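Local coordinates for protein whirlin (Mus musculus, PDB 6FDD) that takes part, as a scaffold of the USH2 complex, in hearing and vision and is needed for elongation and maintenance of hair cell stereocilia, at residues Tyr36-Val47 with Ile70-Leu81. Numbering follows the deposited sequence. Where two conformers were deposited one is given.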
loop_
_atom_site.group_PDB
_atom_site.type_symbol
_atom_site.label_atom_id
_atom_site.label_comp_id
_atom_site.label_asym_id
_atom_site.label_seq_id
_atom_site.Cartn_x
_atom_site.Cartn_y
_atom_site.Cartn_z
ATOM N N TYR A 36 -3.551 1.037 -9.242
ATOM C CA TYR A 36 -4.627 0.227 -8.676
ATOM C C TYR A 36 -5.954 1.030 -8.754
ATOM O O TYR A 36 -6.926 0.529 -9.296
ATOM C CB TYR A 36 -4.330 -0.144 -7.225
ATOM C CG TYR A 36 -5.551 -0.630 -6.467
ATOM C CD1 TYR A 36 -6.170 -1.834 -6.800
ATOM C CD2 TYR A 36 -6.117 0.140 -5.450
ATOM C CE1 TYR A 36 -7.325 -2.255 -6.141
ATOM C CE2 TYR A 36 -7.264 -0.279 -4.777
ATOM C CZ TYR A 36 -7.863 -1.474 -5.127
ATOM O OH TYR A 36 -8.981 -1.878 -4.450
ATOM N N ARG A 37 -5.947 2.277 -8.287
ATOM C CA ARG A 37 -7.152 3.137 -8.297
ATOM C C ARG A 37 -7.683 3.365 -9.712
ATOM O O ARG A 37 -8.897 3.365 -9.905
ATOM C CB ARG A 37 -6.847 4.471 -7.589
ATOM C CG ARG A 37 -7.728 4.761 -6.385
ATOM C CD ARG A 37 -7.131 5.847 -5.518
ATOM N NE ARG A 37 -7.966 7.048 -5.461
ATOM C CZ ARG A 37 -8.916 7.253 -4.556
ATOM N NH1 ARG A 37 -9.181 6.328 -3.639
ATOM N NH2 ARG A 37 -9.620 8.377 -4.569
ATOM N N GLY A 38 -6.771 3.451 -10.690
ATOM C CA GLY A 38 -7.067 3.631 -12.107
ATOM C C GLY A 38 -7.560 2.386 -12.817
ATOM O O GLY A 38 -7.928 2.453 -13.987
ATOM N N GLY A 39 -7.519 1.235 -12.127
ATOM C CA GLY A 39 -7.973 -0.044 -12.664
ATOM C C GLY A 39 -6.980 -0.807 -13.526
ATOM O O GLY A 39 -7.351 -1.833 -14.110
ATOM N N THR A 40 -5.726 -0.317 -13.634
ATOM C CA THR A 40 -4.691 -0.936 -14.489
ATOM C C THR A 40 -4.200 -2.242 -13.898
ATOM O O THR A 40 -3.883 -3.170 -14.646
ATOM C CB THR A 40 -3.505 0.031 -14.704
ATOM O OG1 THR A 40 -4.020 1.236 -15.248
ATOM C CG2 THR A 40 -2.453 -0.528 -15.653
ATOM N N ILE A 41 -4.112 -2.308 -12.565
ATOM C CA ILE A 41 -3.606 -3.500 -11.863
ATOM C C ILE A 41 -4.598 -3.966 -10.789
ATOM O O ILE A 41 -5.326 -3.157 -10.216
ATOM C CB ILE A 41 -2.170 -3.265 -11.275
ATOM C CG1 ILE A 41 -2.169 -2.254 -10.111
ATOM C CG2 ILE A 41 -1.163 -2.859 -12.405
ATOM C CD1 ILE A 41 -0.784 -2.012 -9.405
ATOM N N SER A 42 -4.609 -5.273 -10.526
ATOM C CA SER A 42 -5.441 -5.865 -9.477
ATOM C C SER A 42 -4.922 -5.472 -8.096
ATOM O O SER A 42 -3.766 -5.091 -7.953
ATOM C CB SER A 42 -5.409 -7.391 -9.592
ATOM O OG SER A 42 -4.114 -7.871 -9.269
ATOM N N VAL A 43 -5.772 -5.634 -7.050
ATOM C CA VAL A 43 -5.341 -5.395 -5.669
ATOM C C VAL A 43 -4.121 -6.317 -5.333
ATOM O O VAL A 43 -3.213 -5.890 -4.633
ATOM C CB VAL A 43 -6.512 -5.551 -4.643
ATOM C CG1 VAL A 43 -7.052 -6.984 -4.596
ATOM C CG2 VAL A 43 -6.102 -5.064 -3.260
ATOM N N GLU A 44 -4.105 -7.553 -5.872
ATOM C CA GLU A 44 -3.008 -8.499 -5.626
ATOM C C GLU A 44 -1.713 -8.031 -6.262
ATOM O O GLU A 44 -0.671 -8.078 -5.609
ATOM C CB GLU A 44 -3.355 -9.907 -6.132
ATOM C CG GLU A 44 -4.500 -10.571 -5.382
ATOM C CD GLU A 44 -5.886 -10.272 -5.919
ATOM O OE1 GLU A 44 -5.995 -9.619 -6.985
ATOM O OE2 GLU A 44 -6.861 -10.763 -5.314
ATOM N N ALA A 45 -1.764 -7.558 -7.527
ATOM C CA ALA A 45 -0.552 -7.054 -8.195
ATOM C C ALA A 45 -0.008 -5.852 -7.406
ATOM O O ALA A 45 1.211 -5.733 -7.210
ATOM C CB ALA A 45 -0.850 -6.685 -9.635
HETATM N N MSE A 46 -0.919 -5.002 -6.894
HETATM C CA MSE A 46 -0.521 -3.840 -6.096
HETATM C C MSE A 46 0.165 -4.276 -4.798
HETATM O O MSE A 46 1.217 -3.725 -4.427
HETATM C CB MSE A 46 -1.744 -2.945 -5.803
HETATM C CG MSE A 46 -1.356 -1.599 -5.197
HETATM SE SE MSE A 46 -2.779 -0.919 -4.057
HETATM C CE MSE A 46 -2.736 -2.301 -2.616
ATOM N N VAL A 47 -0.429 -5.265 -4.091
ATOM C CA VAL A 47 0.129 -5.780 -2.848
ATOM C C VAL A 47 1.545 -6.337 -3.088
ATOM O O VAL A 47 2.459 -6.036 -2.313
ATOM C CB VAL A 47 -0.822 -6.822 -2.216
ATOM C CG1 VAL A 47 -0.100 -7.689 -1.189
ATOM C CG2 VAL A 47 -2.032 -6.116 -1.577
ATOM N N ILE A 70 -8.154 1.325 0.018
ATOM C CA ILE A 70 -8.531 0.417 -1.077
ATOM C C ILE A 70 -10.073 0.241 -1.163
ATOM O O ILE A 70 -10.769 0.489 -0.172
ATOM C CB ILE A 70 -7.761 -0.942 -1.056
ATOM C CG1 ILE A 70 -8.206 -1.859 0.094
ATOM C CG2 ILE A 70 -6.240 -0.755 -1.063
ATOM C CD1 ILE A 70 -8.731 -3.125 -0.397
ATOM N N SER A 71 -10.600 -0.185 -2.342
ATOM C CA SER A 71 -12.042 -0.360 -2.558
ATOM C C SER A 71 -12.633 -1.394 -1.586
ATOM O O SER A 71 -12.056 -2.473 -1.446
ATOM C CB SER A 71 -12.330 -0.764 -3.998
ATOM O OG SER A 71 -13.719 -0.940 -4.214
ATOM N N PRO A 72 -13.767 -1.090 -0.898
ATOM C CA PRO A 72 -14.349 -2.064 0.052
ATOM C C PRO A 72 -14.580 -3.472 -0.501
ATOM O O PRO A 72 -14.391 -4.441 0.235
ATOM C CB PRO A 72 -15.666 -1.401 0.477
ATOM C CG PRO A 72 -15.422 0.048 0.297
ATOM C CD PRO A 72 -14.562 0.157 -0.934
ATOM N N GLN A 73 -14.934 -3.593 -1.801
ATOM C CA GLN A 73 -15.141 -4.883 -2.460
ATOM C C GLN A 73 -13.819 -5.700 -2.595
ATOM O O GLN A 73 -13.870 -6.901 -2.857
ATOM C CB GLN A 73 -15.827 -4.702 -3.829
ATOM C CG GLN A 73 -14.950 -4.021 -4.897
ATOM C CD GLN A 73 -15.511 -4.076 -6.308
ATOM O OE1 GLN A 73 -15.385 -3.119 -7.076
ATOM N NE2 GLN A 73 -16.104 -5.201 -6.710
ATOM N N ASP A 74 -12.662 -5.048 -2.417
ATOM C CA ASP A 74 -11.339 -5.704 -2.509
ATOM C C ASP A 74 -10.706 -6.023 -1.152
ATOM O O ASP A 74 -9.601 -6.580 -1.118
ATOM C CB ASP A 74 -10.373 -4.838 -3.350
ATOM C CG ASP A 74 -10.671 -4.835 -4.834
ATOM O OD1 ASP A 74 -11.518 -5.650 -5.277
ATOM O OD2 ASP A 74 -10.078 -4.002 -5.557
ATOM N N LEU A 75 -11.384 -5.666 -0.028
ATOM C CA LEU A 75 -10.825 -5.880 1.312
ATOM C C LEU A 75 -10.506 -7.340 1.630
ATOM O O LEU A 75 -9.431 -7.606 2.156
ATOM C CB LEU A 75 -11.700 -5.260 2.424
ATOM C CG LEU A 75 -11.619 -3.741 2.522
ATOM C CD1 LEU A 75 -12.717 -3.187 3.419
ATOM C CD2 LEU A 75 -10.256 -3.292 3.048
ATOM N N ASP A 76 -11.400 -8.274 1.278
ATOM C CA ASP A 76 -11.169 -9.700 1.553
ATOM C C ASP A 76 -9.969 -10.224 0.761
ATOM O O ASP A 76 -9.134 -10.920 1.338
ATOM C CB ASP A 76 -12.426 -10.539 1.286
ATOM C CG ASP A 76 -13.596 -10.261 2.222
ATOM O OD1 ASP A 76 -13.385 -9.613 3.277
ATOM O OD2 ASP A 76 -14.720 -10.696 1.903
ATOM N N ARG A 77 -9.847 -9.832 -0.531
ATOM C CA ARG A 77 -8.686 -10.211 -1.346
ATOM C C ARG A 77 -7.403 -9.611 -0.759
ATOM O O ARG A 77 -6.402 -10.321 -0.616
ATOM C CB ARG A 77 -8.888 -9.797 -2.799
ATOM C CG ARG A 77 -9.842 -10.724 -3.549
ATOM C CD ARG A 77 -10.424 -10.071 -4.781
ATOM N NE ARG A 77 -9.379 -9.747 -5.755
ATOM C CZ ARG A 77 -9.571 -9.075 -6.884
ATOM N NH1 ARG A 77 -10.785 -8.644 -7.211
ATOM N NH2 ARG A 77 -8.554 -8.830 -7.695
ATOM N N PHE A 78 -7.450 -8.325 -0.335
ATOM C CA PHE A 78 -6.303 -7.660 0.289
ATOM C C PHE A 78 -5.853 -8.415 1.554
ATOM O O PHE A 78 -4.665 -8.738 1.693
ATOM C CB PHE A 78 -6.645 -6.186 0.610
ATOM C CG PHE A 78 -5.522 -5.369 1.214
ATOM C CD1 PHE A 78 -5.324 -5.333 2.589
ATOM C CD2 PHE A 78 -4.675 -4.613 0.405
ATOM C CE1 PHE A 78 -4.293 -4.573 3.146
ATOM C CE2 PHE A 78 -3.658 -3.832 0.965
ATOM C CZ PHE A 78 -3.469 -3.820 2.328
ATOM N N ASP A 79 -6.808 -8.720 2.458
ATOM C CA ASP A 79 -6.559 -9.431 3.718
ATOM C C ASP A 79 -6.035 -10.852 3.491
ATOM O O ASP A 79 -5.272 -11.349 4.305
ATOM C CB ASP A 79 -7.834 -9.466 4.578
ATOM C CG ASP A 79 -8.249 -8.110 5.125
ATOM O OD1 ASP A 79 -7.401 -7.182 5.128
ATOM O OD2 ASP A 79 -9.418 -7.977 5.561
ATOM N N HIS A 80 -6.410 -11.481 2.369
ATOM C CA HIS A 80 -5.940 -12.828 2.059
ATOM C C HIS A 80 -4.420 -12.868 1.801
ATOM O O HIS A 80 -3.792 -13.901 2.055
ATOM C CB HIS A 80 -6.730 -13.429 0.900
ATOM C CG HIS A 80 -6.625 -14.924 0.789
ATOM N ND1 HIS A 80 -6.875 -15.759 1.880
ATOM C CD2 HIS A 80 -6.330 -15.690 -0.286
ATOM C CE1 HIS A 80 -6.712 -16.994 1.433
ATOM N NE2 HIS A 80 -6.398 -17.008 0.135
ATOM N N LEU A 81 -3.819 -11.724 1.379
ATOM C CA LEU A 81 -2.365 -11.640 1.130
ATOM C C LEU A 81 -1.612 -10.849 2.181
ATOM O O LEU A 81 -0.428 -11.101 2.393
ATOM C CB LEU A 81 -2.067 -11.036 -0.257
ATOM C CG LEU A 81 -2.529 -11.812 -1.493
ATOM C CD1 LEU A 81 -1.988 -11.149 -2.752
ATOM C CD2 LEU A 81 -2.071 -13.272 -1.460
HETATM O O HOH W 1 -8.525 -5.239 -7.510
HETATM O O HOH W 2 -6.099 -11.682 -2.849
#
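With CG anti to the backbone N (chi1 164°), Tyr36 sends its phenol across to Asp74 in the turn before helix 75-81, while the bend of Glu44 at chi2 (88°) swings its carboxylate onto Arg77. In the second harmonin homology domain (HHD2) of whirlin, an all-helical bundle, the contact joins the end of helix 23-37 and the start of helix 43-53 to the last helix, whose axis runs 35° from that of 43-47. Tyr36 OH donates to Asp74 OD2 over 2.6 Å, meeting it on the anti side, slightly out of the carboxylate plane; OD2 itself lies at the ring edge, in plane. The hydroxyl also accepts from Ser71 N at 3.2 Å. Ile70 packs CB against Tyr36 CE2 at 3.8 Å. A phenylalanine in place of Tyr36 would probably leave Asp74 OD2 and Ser71 N without this shared mate and make the turn less firmly held. One water takes the N-H of Val43 and donates to Asp74 OD2, tying the first turn of helix 43-53 to the same carboxylate. Nearer the surface, Arg77 and Glu44 form a bidentate, side-on salt bridge, NE to OE2 and NH2 to OE1, with the two planes nearly coplanar and both bonds almost straight; Asp74 OD1 adds a long, charge-only contact to Arg77 NH1. Val43 CG1 lies over one face of the guanidinium. Ser42 N-caps the helix, its OG accepting from Ala45 N. Beneath the polar layer, Val43 CG2 reaches the edge of the Phe78 ring, which Val66 of helix 62-67 also touches. Farther along, Leu81 CD1 rests on Glu44 CG at 3.7 Å, and a second water donates to both Glu44 OE2 and Arg77 O, the latter at 2.6 Å.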